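DNA processing protein DprA (PDB 3UQZ) binds single-stranded DNA, shielding it from nucleases, and helps load the RecA recombinase onto it during natural transformation. Local coordinates at residues M1-N5 with D32-L37; L95-L101 with H188-Y194; A163-T167 with R208-I212. One frame throughout, in Å; residues are numbered along the deposited sequence.

Contact 1: M1-N5 with D32-L37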
loop_
_atom_site.group_PDB
_atom_site.type_symbol
_atom_site.label_atom_id
_atom_site.label_comp_id
_atom_site.label_asym_id
_atom_site.label_seq_id
_atom_site.Cartn_x
_atom_site.Cartn_y
_atom_site.Cartn_z
HETATM N N MSE A 1 -35.860 -24.304 -34.626
HETATM C CA MSE A 1 -34.544 -24.962 -34.608
HETATM C C MSE A 1 -33.955 -25.126 -33.203
HETATM O O MSE A 1 -34.245 -24.327 -32.308
HETATM C CB MSE A 1 -33.534 -24.264 -35.541
HETATM C CG MSE A 1 -33.372 -22.766 -35.281
HETATM SE SE MSE A 1 -31.702 -22.075 -35.944
HETATM C CE MSE A 1 -30.589 -22.444 -34.327
ATOM N N LYS A 2 -33.126 -26.164 -33.023
ATOM C CA LYS A 2 -32.455 -26.451 -31.754
ATOM C C LYS A 2 -31.118 -25.712 -31.756
ATOM O O LYS A 2 -30.303 -25.933 -32.656
ATOM C CB LYS A 2 -32.269 -27.979 -31.567
ATOM C CG LYS A 2 -31.495 -28.411 -30.317
ATOM C CD LYS A 2 -32.369 -28.497 -29.073
ATOM C CE LYS A 2 -31.580 -28.929 -27.865
ATOM N NZ LYS A 2 -32.448 -29.072 -26.670
ATOM N N ILE A 3 -30.908 -24.810 -30.776
ATOM C CA ILE A 3 -29.649 -24.065 -30.669
ATOM C C ILE A 3 -28.604 -24.940 -29.973
ATOM O O ILE A 3 -28.662 -25.137 -28.756
ATOM C CB ILE A 3 -29.776 -22.649 -30.021
ATOM C CG1 ILE A 3 -30.954 -21.843 -30.613
ATOM C CG2 ILE A 3 -28.450 -21.875 -30.140
ATOM C CD1 ILE A 3 -31.446 -20.700 -29.717
ATOM N N THR A 4 -27.678 -25.493 -30.769
ATOM C CA THR A 4 -26.560 -26.333 -30.313
ATOM C C THR A 4 -25.311 -25.438 -30.219
ATOM O O THR A 4 -25.405 -24.248 -30.550
ATOM C CB THR A 4 -26.334 -27.502 -31.309
ATOM O OG1 THR A 4 -26.072 -26.984 -32.609
ATOM C CG2 THR A 4 -27.494 -28.464 -31.371
ATOM N N ASN A 5 -24.143 -25.994 -29.799
ATOM C CA ASN A 5 -22.901 -25.211 -29.731
ATOM C C ASN A 5 -22.485 -24.722 -31.117
ATOM O O ASN A 5 -22.030 -23.579 -31.245
ATOM C CB ASN A 5 -21.764 -25.976 -29.057
ATOM C CG ASN A 5 -21.935 -26.207 -27.574
ATOM O OD1 ASN A 5 -22.916 -25.764 -26.943
ATOM N ND2 ASN A 5 -20.982 -26.946 -26.992
ATOM N N ASP A 32 -36.374 -25.295 -23.997
ATOM C CA ASP A 32 -35.295 -26.250 -24.266
ATOM C C ASP A 32 -34.438 -25.924 -25.490
ATOM O O ASP A 32 -33.988 -26.817 -26.217
ATOM C CB ASP A 32 -35.804 -27.701 -24.223
ATOM C CG ASP A 32 -36.225 -28.157 -22.837
ATOM O OD1 ASP A 32 -35.885 -27.459 -21.847
ATOM O OD2 ASP A 32 -36.892 -29.207 -22.737
ATOM N N GLN A 33 -34.190 -24.617 -25.685
ATOM C CA GLN A 33 -33.389 -24.027 -26.770
ATOM C C GLN A 33 -33.927 -24.326 -28.180
ATOM O O GLN A 33 -33.176 -24.351 -29.154
ATOM C CB GLN A 33 -31.871 -24.314 -26.607
ATOM C CG GLN A 33 -31.237 -23.821 -25.295
ATOM C CD GLN A 33 -31.412 -22.345 -25.010
ATOM O OE1 GLN A 33 -31.571 -21.508 -25.911
ATOM N NE2 GLN A 33 -31.395 -21.993 -23.733
ATOM N N GLU A 34 -35.249 -24.520 -28.272
ATOM C CA GLU A 34 -35.999 -24.813 -29.493
ATOM C C GLU A 34 -36.746 -23.532 -29.856
ATOM O O GLU A 34 -37.791 -23.233 -29.272
ATOM C CB GLU A 34 -36.961 -25.988 -29.241
ATOM C CG GLU A 34 -37.345 -26.754 -30.490
ATOM C CD GLU A 34 -36.362 -27.820 -30.936
ATOM O OE1 GLU A 34 -35.956 -28.655 -30.094
ATOM O OE2 GLU A 34 -36.047 -27.857 -32.149
ATOM N N LEU A 35 -36.148 -22.730 -30.749
ATOM C CA LEU A 35 -36.661 -21.424 -31.186
ATOM C C LEU A 35 -36.592 -21.312 -32.695
ATOM O O LEU A 35 -35.668 -21.861 -33.285
ATOM C CB LEU A 35 -35.791 -20.288 -30.581
ATOM C CG LEU A 35 -35.839 -20.070 -29.063
ATOM C CD1 LEU A 35 -34.710 -19.177 -28.613
ATOM C CD2 LEU A 35 -37.150 -19.457 -28.635
ATOM N N LEU A 36 -37.545 -20.630 -33.341
ATOM C CA LEU A 36 -37.362 -20.459 -34.775
ATOM C C LEU A 36 -36.610 -19.176 -35.108
ATOM O O LEU A 36 -36.646 -18.231 -34.325
ATOM C CB LEU A 36 -38.550 -20.793 -35.699
ATOM C CG LEU A 36 -39.963 -20.340 -35.390
ATOM C CD1 LEU A 36 -40.096 -18.846 -35.488
ATOM C CD2 LEU A 36 -40.900 -20.938 -36.396
ATOM N N LEU A 37 -35.887 -19.171 -36.231
ATOM C CA LEU A 37 -34.997 -18.094 -36.666
ATOM C C LEU A 37 -35.529 -16.677 -36.576
ATOM O O LEU A 37 -34.778 -15.778 -36.192
ATOM C CB LEU A 37 -34.405 -18.397 -38.042
ATOM C CG LEU A 37 -33.124 -17.664 -38.437
ATOM C CD1 LEU A 37 -31.954 -17.991 -37.503
ATOM C CD2 LEU A 37 -32.735 -18.031 -39.822
#
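Met1 and Leu35 grip each other through their backbones: the N-terminal nitrogen Met1 N donates to Leu35 O at 2.8 Å, and Leu35 N returns a bond to Met1 O at 2.9 Å. Two residues further in, Ile3 N reaches Gln33 O at 2.8 Å in a nearly straight bond. Lys2 lies between, with its CG anti to the backbone N (chi1 176°) and the chain bent at the next torsion, which carries NZ alongside the loop to Asp32 O at 2.8 Å. The Glu34 side chain crosses that of Lys2 at about a right angle, its OE1 lying 3.7 Å from Lys2 CD. Its carboxylate stays short of a salt bridge with either Lys2 NZ or Met1 N, although its charge probably favours both.

This single beta bridge, Lys2 with Glu34, lies in the sterile alpha motif domain and ties the chain start to the loop between helices 18-28 and 37-43. On its buried side Ile3 CD1 meets Leu35 CD1 at 3.8 Å, and both side chains pack on Val24 and Ile40. Gln33 is anchored through NE2 to Leu25 O, while Asp32 ends helix 18-28 in a Schellman motif. Met1 and Leu37 both lean on Tyr56 of helix 49-58.

Contact 2: L95-L101 with H188-Y194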
loop_
_atom_site.group_PDB
_atom_site.type_symbol
_atom_site.label_atom_id
_atom_site.label_comp_id
_atom_site.label_asym_id
_atom_site.label_seq_id
_atom_site.Cartn_x
_atom_site.Cartn_y
_atom_site.Cartn_z
ATOM N N LEU A 95 -16.667 -20.910 -25.767
ATOM C CA LEU A 95 -15.207 -20.916 -25.608
ATOM C C LEU A 95 -14.581 -22.141 -26.248
ATOM O O LEU A 95 -14.978 -23.269 -25.950
ATOM C CB LEU A 95 -14.757 -20.847 -24.119
ATOM C CG LEU A 95 -14.920 -19.513 -23.374
ATOM C CD1 LEU A 95 -14.829 -19.711 -21.879
ATOM C CD2 LEU A 95 -13.900 -18.494 -23.830
ATOM N N PHE A 96 -13.586 -21.911 -27.112
ATOM C CA PHE A 96 -12.793 -22.953 -27.748
ATOM C C PHE A 96 -11.602 -23.188 -26.846
ATOM O O PHE A 96 -11.142 -22.248 -26.195
ATOM C CB PHE A 96 -12.316 -22.530 -29.132
ATOM C CG PHE A 96 -13.431 -22.365 -30.123
ATOM C CD1 PHE A 96 -13.927 -23.459 -30.823
ATOM C CD2 PHE A 96 -13.981 -21.114 -30.371
ATOM C CE1 PHE A 96 -14.955 -23.300 -31.757
ATOM C CE2 PHE A 96 -15.012 -20.959 -31.296
ATOM C CZ PHE A 96 -15.484 -22.051 -31.991
ATOM N N TYR A 97 -11.120 -24.434 -26.776
ATOM C CA TYR A 97 -10.014 -24.783 -25.902
ATOM C C TYR A 97 -9.036 -25.767 -26.517
ATOM O O TYR A 97 -9.339 -26.460 -27.489
ATOM C CB TYR A 97 -10.528 -25.279 -24.537
ATOM C CG TYR A 97 -11.145 -26.658 -24.562
ATOM C CD1 TYR A 97 -10.384 -27.792 -24.292
ATOM C CD2 TYR A 97 -12.504 -26.828 -24.821
ATOM C CE1 TYR A 97 -10.946 -29.063 -24.315
ATOM C CE2 TYR A 97 -13.080 -28.098 -24.847
ATOM C CZ TYR A 97 -12.297 -29.211 -24.592
ATOM O OH TYR A 97 -12.870 -30.460 -24.589
ATOM N N LYS A 98 -7.865 -25.820 -25.901
ATOM C CA LYS A 98 -6.750 -26.682 -26.220
ATOM C C LYS A 98 -6.166 -27.092 -24.867
ATOM O O LYS A 98 -5.650 -26.254 -24.140
ATOM C CB LYS A 98 -5.730 -25.908 -27.074
ATOM C CG LYS A 98 -4.584 -26.748 -27.587
ATOM C CD LYS A 98 -4.723 -27.113 -29.054
ATOM C CE LYS A 98 -3.510 -27.879 -29.547
ATOM N NZ LYS A 98 -3.293 -29.162 -28.808
ATOM N N GLY A 99 -6.340 -28.352 -24.512
ATOM C CA GLY A 99 -5.829 -28.888 -23.265
ATOM C C GLY A 99 -6.843 -29.601 -22.392
ATOM O O GLY A 99 -7.850 -30.132 -22.872
ATOM N N ASN A 100 -6.550 -29.613 -21.084
ATOM C CA ASN A 100 -7.310 -30.298 -20.057
ATOM C C ASN A 100 -8.330 -29.400 -19.373
ATOM O O ASN A 100 -7.955 -28.482 -18.631
ATOM C CB ASN A 100 -6.338 -30.931 -19.042
ATOM C CG ASN A 100 -6.955 -31.834 -18.008
ATOM O OD1 ASN A 100 -8.083 -32.345 -18.144
ATOM N ND2 ASN A 100 -6.189 -32.079 -16.963
ATOM N N LEU A 101 -9.632 -29.712 -19.577
ATOM C CA LEU A 101 -10.748 -28.984 -18.971
ATOM C C LEU A 101 -10.843 -29.191 -17.465
ATOM O O LEU A 101 -11.581 -28.450 -16.819
ATOM C CB LEU A 101 -12.088 -29.367 -19.620
ATOM C CG LEU A 101 -12.458 -28.748 -20.964
ATOM C CD1 LEU A 101 -13.895 -29.089 -21.327
ATOM C CD2 LEU A 101 -12.296 -27.239 -20.959
ATOM N N HIS A 188 -1.457 -28.301 -19.980
ATOM C CA HIS A 188 -2.367 -27.461 -19.189
ATOM C C HIS A 188 -3.647 -27.134 -19.976
ATOM O O HIS A 188 -4.184 -28.033 -20.610
ATOM C CB HIS A 188 -1.601 -26.202 -18.729
ATOM C CG HIS A 188 -0.385 -26.531 -17.925
ATOM N ND1 HIS A 188 -0.427 -26.561 -16.548
ATOM C CD2 HIS A 188 0.840 -26.939 -18.336
ATOM C CE1 HIS A 188 0.773 -26.966 -16.160
ATOM N NE2 HIS A 188 1.568 -27.214 -17.201
ATOM N N LEU A 189 -4.135 -25.870 -19.956
ATOM C CA LEU A 189 -5.345 -25.440 -20.664
ATOM C C LEU A 189 -5.223 -24.021 -21.264
ATOM O O LEU A 189 -4.825 -23.081 -20.572
ATOM C CB LEU A 189 -6.545 -25.518 -19.707
ATOM C CG LEU A 189 -7.931 -25.101 -20.223
ATOM C CD1 LEU A 189 -8.440 -26.024 -21.344
ATOM C CD2 LEU A 189 -8.928 -25.056 -19.076
ATOM N N VAL A 190 -5.573 -23.880 -22.555
ATOM C CA VAL A 190 -5.592 -22.600 -23.268
ATOM C C VAL A 190 -7.039 -22.374 -23.679
ATOM O O VAL A 190 -7.645 -23.262 -24.287
ATOM C CB VAL A 190 -4.653 -22.526 -24.514
ATOM C CG1 VAL A 190 -4.604 -21.112 -25.079
ATOM C CG2 VAL A 190 -3.247 -23.012 -24.202
ATOM N N LEU A 191 -7.597 -21.210 -23.332
ATOM C CA LEU A 191 -8.971 -20.846 -23.684
ATOM C C LEU A 191 -8.989 -19.668 -24.670
ATOM O O LEU A 191 -8.106 -18.793 -24.627
ATOM C CB LEU A 191 -9.794 -20.489 -22.437
ATOM C CG LEU A 191 -10.038 -21.588 -21.402
ATOM C CD1 LEU A 191 -10.538 -20.984 -20.086
ATOM C CD2 LEU A 191 -11.021 -22.663 -21.920
ATOM N N SER A 192 -10.013 -19.641 -25.547
ATOM C CA SER A 192 -10.206 -18.577 -26.543
ATOM C C SER A 192 -11.661 -18.461 -26.994
ATOM O O SER A 192 -12.355 -19.467 -27.113
ATOM C CB SER A 192 -9.309 -18.794 -27.762
ATOM O OG SER A 192 -9.340 -17.670 -28.626
ATOM N N GLU A 193 -12.113 -17.237 -27.262
ATOM C CA GLU A 193 -13.460 -16.957 -27.770
ATOM C C GLU A 193 -13.400 -16.898 -29.298
ATOM O O GLU A 193 -14.435 -16.908 -29.946
ATOM C CB GLU A 193 -13.928 -15.587 -27.258
ATOM C CG GLU A 193 -14.997 -15.647 -26.186
ATOM C CD GLU A 193 -15.534 -14.293 -25.775
ATOM O OE1 GLU A 193 -16.727 -14.219 -25.410
ATOM O OE2 GLU A 193 -14.787 -13.293 -25.870
ATOM N N TYR A 194 -12.179 -16.809 -29.856
ATOM C CA TYR A 194 -11.882 -16.646 -31.270
ATOM C C TYR A 194 -11.625 -17.947 -32.010
ATOM O O TYR A 194 -10.963 -18.848 -31.505
ATOM C CB TYR A 194 -10.740 -15.629 -31.449
ATOM C CG TYR A 194 -10.965 -14.407 -30.584
ATOM C CD1 TYR A 194 -11.965 -13.485 -30.894
ATOM C CD2 TYR A 194 -10.274 -14.237 -29.391
ATOM C CE1 TYR A 194 -12.255 -12.417 -30.046
ATOM C CE2 TYR A 194 -10.547 -13.164 -28.541
ATOM C CZ TYR A 194 -11.529 -12.251 -28.881
ATOM O OH TYR A 194 -11.826 -11.206 -28.045
#
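Near the edge of the Rossmann-type sheet, where strand 94-99 runs antiparallel to 189-192, Phe96 and Ser192 form a hydrogen-bonded pair. Phe96 N donates to Ser192 O at 2.7 Å, and Ser192 N to Phe96 O at 2.9 Å. Lys98 and Val190 repeat the exchange, with Val190 N to Lys98 O at 2.9 Å, and Asn100 N closes the row on His188 O. The two strand segments run at 166° to each other, 4.7 Å apart at their axes.

Tyr97 and Leu191 make a non-hydrogen-bonded pair whose side chains share one face of the sheet, where Tyr97 CB touches Leu191 CD2 at 3.7 Å. With CG between the backbone N and the carbonyl carbon (chi1 73°), the Tyr97 ring leads away from strand 189-192, and Leu101 CD2 sits over its centre. Leu189 CD1 fills in beside both residues, 4.1 Å from Leu101 CD2. Strand 94-99 is thus the antiparallel neighbour of strand 189-192, which pairs in parallel with 161-164 and so opens the parallel part of the sheet.

Past Ser192 the chain turns: Ser192 OG accepts from Tyr194 N at 3.2 Å, an ST turn, and also pairs with Thr167 O. At this end Leu95 CD2 lies 3.9 Å from Glu193 CG. The Phe96 ring makes an edge-to-face stack with Tyr9 of helix 5-13.

Contact 3: A163-T167 with R208-I212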
loop_
_atom_site.group_PDB
_atom_site.type_symbol
_atom_site.label_atom_id
_atom_site.label_comp_id
_atom_site.label_asym_id
_atom_site.label_seq_id
_atom_site.Cartn_x
_atom_site.Cartn_y
_atom_site.Cartn_z
ATOM N N ALA A 163 -4.254 -20.252 -19.666
ATOM C CA ALA A 163 -4.017 -19.081 -20.517
ATOM C C ALA A 163 -5.299 -18.714 -21.276
ATOM O O ALA A 163 -5.970 -19.594 -21.825
ATOM C CB ALA A 163 -2.894 -19.338 -21.496
ATOM N N VAL A 164 -5.658 -17.423 -21.272
ATOM C CA VAL A 164 -6.825 -16.894 -22.003
ATOM C C VAL A 164 -6.223 -15.991 -23.102
ATOM O O VAL A 164 -5.568 -14.999 -22.790
ATOM C CB VAL A 164 -7.846 -16.167 -21.069
ATOM C CG1 VAL A 164 -9.115 -15.770 -21.816
ATOM C CG2 VAL A 164 -8.199 -17.040 -19.868
ATOM N N ILE A 165 -6.332 -16.402 -24.364
ATOM C CA ILE A 165 -5.719 -15.659 -25.470
ATOM C C ILE A 165 -6.662 -14.699 -26.210
ATOM O O ILE A 165 -7.885 -14.756 -26.035
ATOM C CB ILE A 165 -4.940 -16.609 -26.424
ATOM C CG1 ILE A 165 -5.851 -17.711 -27.016
ATOM C CG2 ILE A 165 -3.703 -17.187 -25.714
ATOM C CD1 ILE A 165 -5.242 -18.534 -28.164
ATOM N N GLY A 166 -6.066 -13.804 -27.000
ATOM C CA GLY A 166 -6.778 -12.828 -27.825
ATOM C C GLY A 166 -6.684 -13.098 -29.316
ATOM O O GLY A 166 -6.837 -12.189 -30.132
ATOM N N THR A 167 -6.392 -14.358 -29.686
ATOM C CA THR A 167 -6.256 -14.840 -31.069
ATOM C C THR A 167 -6.903 -16.241 -31.173
ATOM O O THR A 167 -7.411 -16.764 -30.166
ATOM C CB THR A 167 -4.770 -14.973 -31.449
ATOM O OG1 THR A 167 -4.195 -16.086 -30.767
ATOM C CG2 THR A 167 -3.964 -13.714 -31.222
ATOM N N ARG A 208 -10.750 -10.336 -23.632
ATOM C CA ARG A 208 -10.056 -11.509 -23.092
ATOM C C ARG A 208 -9.856 -11.318 -21.566
ATOM O O ARG A 208 -10.043 -12.272 -20.806
ATOM C CB ARG A 208 -8.701 -11.595 -23.826
ATOM C CG ARG A 208 -7.775 -12.730 -23.506
ATOM C CD ARG A 208 -6.626 -12.409 -22.553
ATOM N NE ARG A 208 -6.112 -11.047 -22.631
ATOM C CZ ARG A 208 -4.852 -10.741 -22.886
ATOM N NH1 ARG A 208 -3.968 -11.694 -23.124
ATOM N NH2 ARG A 208 -4.465 -9.476 -22.913
ATOM N N ASN A 209 -9.508 -10.082 -21.128
ATOM C CA ASN A 209 -9.276 -9.737 -19.720
ATOM C C ASN A 209 -10.481 -9.953 -18.811
ATOM O O ASN A 209 -10.310 -10.319 -17.642
ATOM C CB ASN A 209 -8.742 -8.322 -19.576
ATOM C CG ASN A 209 -7.350 -8.132 -20.108
ATOM O OD1 ASN A 209 -6.499 -9.029 -20.085
ATOM N ND2 ASN A 209 -7.076 -6.931 -20.572
ATOM N N ARG A 210 -11.688 -9.724 -19.348
ATOM C CA ARG A 210 -12.977 -9.918 -18.678
ATOM C C ARG A 210 -13.119 -11.398 -18.235
ATOM O O ARG A 210 -13.581 -11.656 -17.121
ATOM C CB ARG A 210 -14.106 -9.449 -19.618
ATOM C CG ARG A 210 -15.344 -10.345 -19.704
ATOM C CD ARG A 210 -16.275 -10.019 -20.864
ATOM N NE ARG A 210 -15.638 -10.350 -22.136
ATOM C CZ ARG A 210 -16.093 -11.250 -22.999
ATOM N NH1 ARG A 210 -17.221 -11.899 -22.758
ATOM N NH2 ARG A 210 -15.429 -11.494 -24.117
ATOM N N ILE A 211 -12.655 -12.351 -19.093
ATOM C CA ILE A 211 -12.664 -13.803 -18.850
ATOM C C ILE A 211 -11.620 -14.165 -17.780
ATOM O O ILE A 211 -11.948 -14.925 -16.869
ATOM C CB ILE A 211 -12.479 -14.621 -20.165
ATOM C CG1 ILE A 211 -13.524 -14.222 -21.224
ATOM C CG2 ILE A 211 -12.502 -16.147 -19.894
ATOM C CD1 ILE A 211 -13.194 -14.644 -22.661
ATOM N N ILE A 212 -10.370 -13.622 -17.889
ATOM C CA ILE A 212 -9.292 -13.839 -16.912
ATOM C C ILE A 212 -9.808 -13.510 -15.505
ATOM O O ILE A 212 -9.712 -14.354 -14.612
ATOM C CB ILE A 212 -8.002 -13.031 -17.254
ATOM C CG1 ILE A 212 -7.349 -13.509 -18.575
ATOM C CG2 ILE A 212 -6.986 -13.077 -16.090
ATOM C CD1 ILE A 212 -6.258 -12.643 -19.076
#
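Val164 points its isopropyl group from strand 161-164 at one face of helix 204-215. Its CB lies 3.7 Å from Ile212 CG1, and these two side chains slide past each other in opposite directions. The CG1 branch of Val164 stands anti to the backbone N (chi1 -173°) and reaches between Arg208 and Ile211: it is 3.7 Å from Arg208 CG and 3.9 Å from Ile211 CG2. Arg208 and, one turn further on, Ile211 and Ile212 therefore line the helix side of the valine, and this is the closely packed part, wholly buried near the centre of the chain.

Going along the chain from Val164 to Gly166, the fit slackens. Ile165 turns its side chain away, toward Val190 and Ser192 of the next strand, and offers the helix mainly its backbone. Gly166 N is still 4.0 Å from Arg208 CG. On the helix, Arg210 points off to a partly exposed side, where its NH1 is held by Asp90 O.

Helix 204-215 is one beta-alpha-beta crossover of the Rossmann-type fold, leading from strand 189-192 to the parallel strand 218-222, and strand 161-164 is among those it covers. The placement of the Arg208 side chain beyond CG is doubtful; as modelled, its NH1 lies 3.7 Å from Val164 O and is not bonded to it.

Apolar packing thus joins helix to strand, with the aliphatic part of an arginine as one of its walls. If the modelled guanidinium of Arg208 is right, it comes close to that of Arg115, and two like charges so near each other would probably need screening by solvent or a counter-ion.

How the contacts relate
Along the chain contact 1 closes before the others open, and it stays apart in space: its centre lies about 25 Å from that of contact 2 and about 28 Å from that of contact 3. It closes up the sterile alpha motif domain separately, whereas contacts 2 and 3 share the Rossmann-type domain, with centres about 10 Å apart and segments that alternate in sequence. Their strands 189-192 and 161-164 are sheet neighbours, so together they build the antiparallel end of that sheet and the helix over it, 204-215. A salt bridge, Glu193 OE2 to Arg210 NH2 at 2.6 Å, joins the two directly. Contact 2 is nearer the N-terminal domain, about 7 Å from contact 1 at the nearest atoms.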